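Local coordinates for protein laccase (Botrytis aclada, PDB 3SQR) that oxidises phenolic compounds such as hydroquinones while reducing dioxygen to water at its copper centres, and probably takes part in lignin degradation, at residues N407-T419 and P569-I580. Residues are numbered along the deposited sequence; the frame is centred on the assembly and turned at random.
Sequences NSSSLLLDWSSPT and PTQLFAEDDSGI. With NAG (2-acetamido-2-deoxy-beta-D-glucopyranose), chain I; NAG (2-acetamido-2-deoxy-beta-D-glucopyranose), chain B; NAG (2-acetamido-2-deoxy-beta-D-glucopyranose), chain C.
W415 and E575 stack across the two loops: the extended glutamate chain runs over one face of the indole, its carboxylate plane only 18° from that of the ring. E575 CG makes the CH-pi contact, 3.8 Å from the centroid of the six-membered ring of W415. The chi1 of E575 (-171°) sets CG anti to the backbone N and sends the chain across the ring toward the 407-419 backbone, where E575 OE2 lies 2.7 Å from L413 O. If protonated, the acid could donate to that carbonyl. A water accepts from W415 N and donates to E575 OE1, linking the carboxylate to the backbone of the residue whose ring it covers.

At its edge the indole is held by a hydrogen bond: W415 NE1 donates over 2.7 Å to G579 O, which lies in the ring plane and receives the N-H on a lone pair. G579 CA packs against the indole close to NE1, and its positive phi is a glycine conformation. Next to it, L413 N donates to S578 O at 2.9 Å. The Asx turn of D577, whose OD1 accepts from G579 N, shapes the chain here, while OD2 is hydrogen-bonded to the hydroxyls of S533 and S172.

Beyond this polar part, the C-terminal I580 turns CG2 to the leucines, 3.6 Å from L413 CD1 and 3.9 Å from L411 CD2. At the other end, W415 CH2 meets the acetamide methyl C8 of an N-glycan sugar (chain B) at 3.6 Å. The side chain of I580 lies beside H170 and H525 and comes to about 6 Å from a bound copper ion. The final residues, D577-S578-G579-I580, form the DSGI C-terminal plug, which probably fills the tunnel to the trinuclear copper site, as in related ascomycete laccases.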
loop_
_atom_site.group_PDB
_atom_site.type_symbol
_atom_site.label_atom_id
_atom_site.label_comp_id
_atom_site.label_asym_id
_atom_site.label_seq_id
_atom_site.Cartn_x
_atom_site.Cartn_y
_atom_site.Cartn_z
ATOM N N ASN A 407 -8.613 -17.161 -12.485
ATOM C CA ASN A 407 -8.807 -18.364 -13.274
ATOM C C ASN A 407 -9.457 -19.446 -12.484
ATOM O O ASN A 407 -8.948 -20.568 -12.355
ATOM C CB ASN A 407 -7.464 -18.798 -13.831
ATOM C CG ASN A 407 -7.171 -18.117 -15.090
ATOM O OD1 ASN A 407 -7.353 -16.921 -15.209
ATOM N ND2 ASN A 407 -6.699 -18.870 -16.064
ATOM N N SER A 408 -10.607 -19.081 -11.936
ATOM C CA SER A 408 -11.491 -19.980 -11.208
ATOM C C SER A 408 -11.075 -20.406 -9.866
ATOM O O SER A 408 -11.817 -21.142 -9.240
ATOM C CB SER A 408 -11.908 -21.191 -12.079
ATOM O OG SER A 408 -12.067 -20.743 -13.429
ATOM N N SER A 409 -9.968 -19.879 -9.321
ATOM C CA SER A 409 -9.506 -20.313 -8.020
ATOM C C SER A 409 -9.388 -19.103 -7.074
ATOM O O SER A 409 -8.767 -18.115 -7.397
ATOM C CB SER A 409 -8.139 -21.000 -8.138
ATOM O OG SER A 409 -7.620 -21.283 -6.871
ATOM N N SER A 410 -9.951 -19.208 -5.904
ATOM C CA SER A 410 -9.788 -18.144 -4.889
ATOM C C SER A 410 -8.619 -18.465 -3.977
ATOM O O SER A 410 -8.502 -19.582 -3.461
ATOM C CB SER A 410 -11.066 -18.032 -4.086
ATOM O OG SER A 410 -11.079 -16.890 -3.261
ATOM N N LEU A 411 -7.744 -17.485 -3.738
ATOM C CA LEU A 411 -6.575 -17.706 -2.875
ATOM C C LEU A 411 -6.965 -18.018 -1.460
ATOM O O LEU A 411 -7.795 -17.322 -0.833
ATOM C CB LEU A 411 -5.605 -16.485 -2.893
ATOM C CG LEU A 411 -4.227 -16.746 -2.277
ATOM C CD1 LEU A 411 -3.174 -16.888 -3.357
ATOM C CD2 LEU A 411 -3.908 -15.587 -1.322
ATOM N N LEU A 412 -6.387 -19.111 -0.977
ATOM C CA LEU A 412 -6.536 -19.537 0.379
ATOM C C LEU A 412 -5.246 -20.234 0.810
ATOM O O LEU A 412 -4.840 -21.301 0.291
ATOM C CB LEU A 412 -7.768 -20.425 0.511
ATOM C CG LEU A 412 -8.014 -21.161 1.813
ATOM C CD1 LEU A 412 -8.163 -20.129 2.883
ATOM C CD2 LEU A 412 -9.259 -22.020 1.607
ATOM N N LEU A 413 -4.578 -19.597 1.771
ATOM C CA LEU A 413 -3.247 -20.010 2.154
ATOM C C LEU A 413 -3.319 -20.701 3.516
ATOM O O LEU A 413 -4.190 -20.433 4.329
ATOM C CB LEU A 413 -2.318 -18.813 2.235
ATOM C CG LEU A 413 -2.147 -18.015 0.944
ATOM C CD1 LEU A 413 -1.051 -16.954 1.174
ATOM C CD2 LEU A 413 -1.804 -18.858 -0.231
ATOM N N ASP A 414 -2.311 -21.532 3.739
ATOM C CA ASP A 414 -2.083 -22.175 5.013
ATOM C C ASP A 414 -0.937 -21.493 5.655
ATOM O O ASP A 414 0.196 -21.571 5.192
ATOM C CB ASP A 414 -1.711 -23.656 4.793
ATOM C CG ASP A 414 -1.665 -24.418 6.068
ATOM O OD1 ASP A 414 -1.451 -23.830 7.137
ATOM O OD2 ASP A 414 -1.786 -25.635 6.000
ATOM N N TRP A 415 -1.243 -20.811 6.740
ATOM C CA TRP A 415 -0.255 -20.026 7.473
ATOM C C TRP A 415 0.871 -20.869 8.040
ATOM O O TRP A 415 1.996 -20.391 8.194
ATOM C CB TRP A 415 -0.969 -19.298 8.579
ATOM C CG TRP A 415 -1.711 -18.059 8.169
ATOM C CD1 TRP A 415 -1.419 -17.189 7.129
ATOM C CD2 TRP A 415 -2.856 -17.527 8.806
ATOM N NE1 TRP A 415 -2.313 -16.187 7.095
ATOM C CE2 TRP A 415 -3.208 -16.339 8.120
ATOM C CE3 TRP A 415 -3.615 -17.910 9.919
ATOM C CZ2 TRP A 415 -4.304 -15.555 8.503
ATOM C CZ3 TRP A 415 -4.714 -17.136 10.258
ATOM C CH2 TRP A 415 -5.025 -15.964 9.585
ATOM N N SER A 416 0.600 -22.168 8.331
ATOM C CA SER A 416 1.652 -23.053 8.756
ATOM C C SER A 416 2.474 -23.662 7.612
ATOM O O SER A 416 3.471 -24.329 7.860
ATOM C CB SER A 416 1.044 -24.203 9.613
ATOM O OG SER A 416 0.389 -25.122 8.745
ATOM N N SER A 417 2.067 -23.452 6.359
ATOM C CA SER A 417 2.819 -23.976 5.241
ATOM C C SER A 417 2.853 -22.895 4.199
ATOM O O SER A 417 2.305 -22.980 3.101
ATOM C CB SER A 417 2.190 -25.308 4.723
ATOM O OG SER A 417 3.047 -25.889 3.789
ATOM N N PRO A 418 3.569 -21.839 4.554
ATOM C CA PRO A 418 3.732 -20.796 3.563
ATOM C C PRO A 418 4.481 -21.289 2.360
ATOM O O PRO A 418 5.244 -22.244 2.427
ATOM C CB PRO A 418 4.522 -19.737 4.316
ATOM C CG PRO A 418 5.227 -20.421 5.349
ATOM C CD PRO A 418 4.307 -21.547 5.789
ATOM N N THR A 419 4.283 -20.631 1.230
ATOM C CA THR A 419 4.926 -20.990 -0.018
ATOM C C THR A 419 6.409 -21.146 0.122
ATOM O O THR A 419 6.994 -22.022 -0.509
ATOM C CB THR A 419 4.674 -19.881 -1.093
ATOM O OG1 THR A 419 3.279 -19.575 -1.059
ATOM C CG2 THR A 419 5.050 -20.379 -2.473
ATOM N N PRO A 569 -2.785 -24.856 18.040
ATOM C CA PRO A 569 -3.695 -25.890 18.597
ATOM C C PRO A 569 -4.746 -25.307 19.518
ATOM O O PRO A 569 -5.860 -25.847 19.601
ATOM C CB PRO A 569 -2.736 -26.789 19.375
ATOM C CG PRO A 569 -1.495 -26.758 18.579
ATOM C CD PRO A 569 -1.398 -25.205 18.363
ATOM N N THR A 570 -4.425 -24.215 20.210
ATOM C CA THR A 570 -5.342 -23.660 21.211
ATOM C C THR A 570 -5.701 -22.185 20.981
ATOM O O THR A 570 -6.160 -21.491 21.888
ATOM C CB THR A 570 -4.747 -23.842 22.596
ATOM O OG1 THR A 570 -3.517 -23.130 22.680
ATOM C CG2 THR A 570 -4.438 -25.364 22.829
ATOM N N GLN A 571 -5.568 -21.740 19.736
ATOM C CA GLN A 571 -5.977 -20.393 19.373
ATOM C C GLN A 571 -7.482 -20.191 19.585
ATOM O O GLN A 571 -8.299 -21.126 19.397
ATOM C CB GLN A 571 -5.616 -20.157 17.904
ATOM C CG GLN A 571 -6.422 -21.033 16.919
ATOM C CD GLN A 571 -5.824 -21.130 15.533
ATOM O OE1 GLN A 571 -4.753 -20.566 15.246
ATOM N NE2 GLN A 571 -6.549 -21.808 14.644
ATOM N N LEU A 572 -7.871 -18.987 19.966
ATOM C CA LEU A 572 -9.291 -18.611 20.070
ATOM C C LEU A 572 -9.939 -18.506 18.703
ATOM O O LEU A 572 -11.122 -18.731 18.568
ATOM C CB LEU A 572 -9.507 -17.253 20.730
ATOM C CG LEU A 572 -9.321 -16.918 22.195
ATOM C CD1 LEU A 572 -10.334 -15.795 22.489
ATOM C CD2 LEU A 572 -9.496 -18.133 23.133
ATOM N N PHE A 573 -9.157 -18.125 17.675
ATOM C CA PHE A 573 -9.693 -17.899 16.332
ATOM C C PHE A 573 -8.868 -18.548 15.264
ATOM O O PHE A 573 -7.632 -18.459 15.268
ATOM C CB PHE A 573 -9.772 -16.420 16.066
ATOM C CG PHE A 573 -10.541 -15.682 17.076
ATOM C CD1 PHE A 573 -11.921 -15.784 17.132
ATOM C CD2 PHE A 573 -9.895 -14.870 17.991
ATOM C CE1 PHE A 573 -12.629 -15.072 18.098
ATOM C CE2 PHE A 573 -10.603 -14.174 18.937
ATOM C CZ PHE A 573 -11.951 -14.284 18.996
ATOM N N ALA A 574 -9.557 -19.255 14.380
ATOM C CA ALA A 574 -8.931 -19.900 13.261
ATOM C C ALA A 574 -8.907 -18.855 12.141
ATOM O O ALA A 574 -9.672 -17.882 12.167
ATOM C CB ALA A 574 -9.745 -21.111 12.788
ATOM N N GLU A 575 -8.060 -19.120 11.167
ATOM C CA GLU A 575 -8.108 -18.469 9.873
ATOM C C GLU A 575 -9.523 -18.530 9.315
ATOM O O GLU A 575 -10.182 -19.584 9.332
ATOM C CB GLU A 575 -7.159 -19.166 8.877
ATOM C CG GLU A 575 -6.973 -18.428 7.567
ATOM C CD GLU A 575 -6.040 -19.168 6.601
ATOM O OE1 GLU A 575 -5.740 -20.392 6.845
ATOM O OE2 GLU A 575 -5.632 -18.564 5.579
ATOM N N ASP A 576 -10.027 -17.403 8.848
ATOM C CA ASP A 576 -11.400 -17.330 8.364
ATOM C C ASP A 576 -11.460 -16.426 7.128
ATOM O O ASP A 576 -12.474 -15.885 6.793
ATOM C CB ASP A 576 -12.428 -16.982 9.489
ATOM C CG ASP A 576 -12.492 -15.526 9.796
ATOM O OD1 ASP A 576 -11.439 -14.886 9.589
ATOM O OD2 ASP A 576 -13.558 -15.027 10.237
ATOM N N ASP A 577 -10.343 -16.371 6.428
ATOM C CA ASP A 577 -10.265 -15.691 5.173
ATOM C C ASP A 577 -9.126 -16.251 4.376
ATOM O O ASP A 577 -8.655 -17.348 4.643
ATOM C CB ASP A 577 -10.220 -14.162 5.379
ATOM C CG ASP A 577 -8.922 -13.644 6.018
ATOM O OD1 ASP A 577 -7.965 -14.412 6.229
ATOM O OD2 ASP A 577 -8.929 -12.410 6.320
ATOM N N SER A 578 -8.676 -15.541 3.348
ATOM C CA SER A 578 -7.669 -16.083 2.464
ATOM C C SER A 578 -6.272 -16.249 3.124
ATOM O O SER A 578 -5.415 -16.919 2.582
ATOM C CB SER A 578 -7.474 -15.111 1.322
ATOM O OG SER A 578 -7.061 -13.871 1.871
ATOM N N GLY A 579 -6.042 -15.570 4.226
ATOM C CA GLY A 579 -4.767 -15.592 4.902
ATOM C C GLY A 579 -3.921 -14.363 4.658
ATOM O O GLY A 579 -2.967 -14.098 5.445
ATOM N N ILE A 580 -4.262 -13.568 3.636
ATOM C CA ILE A 580 -3.378 -12.450 3.280
ATOM C C ILE A 580 -4.046 -11.168 3.629
ATOM O O ILE A 580 -5.140 -11.191 4.265
ATOM C CB ILE A 580 -3.035 -12.398 1.753
ATOM C CG1 ILE A 580 -4.296 -12.299 0.873
ATOM C CG2 ILE A 580 -2.048 -13.506 1.346
ATOM C CD1 ILE A 580 -4.060 -11.597 -0.451
ATOM O OXT ILE A 580 -3.556 -10.106 3.198
HETATM C C1 NAG I . -6.428 -18.320 -17.360
HETATM C C2 NAG I . -5.152 -18.814 -18.029
HETATM C C3 NAG I . -5.087 -18.252 -19.440
HETATM C C4 NAG I . -6.350 -18.585 -20.208
HETATM C C5 NAG I . -7.532 -17.977 -19.452
HETATM C C6 NAG I . -8.863 -18.220 -20.184
HETATM C C7 NAG I . -3.171 -19.319 -16.630
HETATM C C8 NAG I . -1.912 -18.822 -15.961
HETATM N N2 NAG I . -3.904 -18.453 -17.311
HETATM O O3 NAG I . -3.969 -18.840 -20.044
HETATM O O4 NAG I . -6.276 -17.983 -21.483
HETATM O O5 NAG I . -7.548 -18.631 -18.192
HETATM O O6 NAG I . -9.020 -19.619 -20.288
HETATM O O7 NAG I . -3.470 -20.503 -16.513
HETATM C C1 NAG B . -8.031 -11.883 15.250
HETATM C C2 NAG B . -9.009 -12.922 14.766
HETATM C C3 NAG B . -10.451 -12.489 14.561
HETATM C C4 NAG B . -10.907 -11.843 15.843
HETATM C C5 NAG B . -9.873 -10.791 16.308
HETATM C C6 NAG B . -10.134 -10.291 17.716
HETATM C C7 NAG B . -7.565 -14.594 13.651
HETATM C C8 NAG B . -7.272 -15.183 12.295
HETATM N N2 NAG B . -8.519 -13.649 13.618
HETATM O O3 NAG B . -11.200 -13.637 14.196
HETATM O O4 NAG B . -12.120 -11.166 15.702
HETATM O O5 NAG B . -8.567 -11.294 16.385
HETATM O O6 NAG B . -9.546 -9.020 17.859
HETATM O O7 NAG B . -6.972 -15.008 14.643
HETATM C C1 NAG C . -13.347 -11.844 15.963
HETATM C C2 NAG C . -14.371 -10.824 16.385
HETATM C C3 NAG C . -15.744 -11.456 16.520
HETATM C C4 NAG C . -16.061 -12.345 15.300
HETATM C C5 NAG C . -14.923 -13.287 15.012
HETATM C C6 NAG C . -15.096 -14.222 13.799
HETATM C C7 NAG C . -13.564 -9.014 17.824
HETATM C C8 NAG C . -13.217 -8.610 19.243
HETATM N N2 NAG C . -13.954 -10.255 17.663
HETATM O O3 NAG C . -16.639 -10.392 16.580
HETATM O O4 NAG C . -17.233 -13.123 15.522
HETATM O O5 NAG C . -13.771 -12.462 14.790
HETATM O O6 NAG C . -15.388 -13.414 12.702
HETATM O O7 NAG C . -13.530 -8.254 16.893
HETATM O O HOH W 1 -3.636 -21.680 8.349
#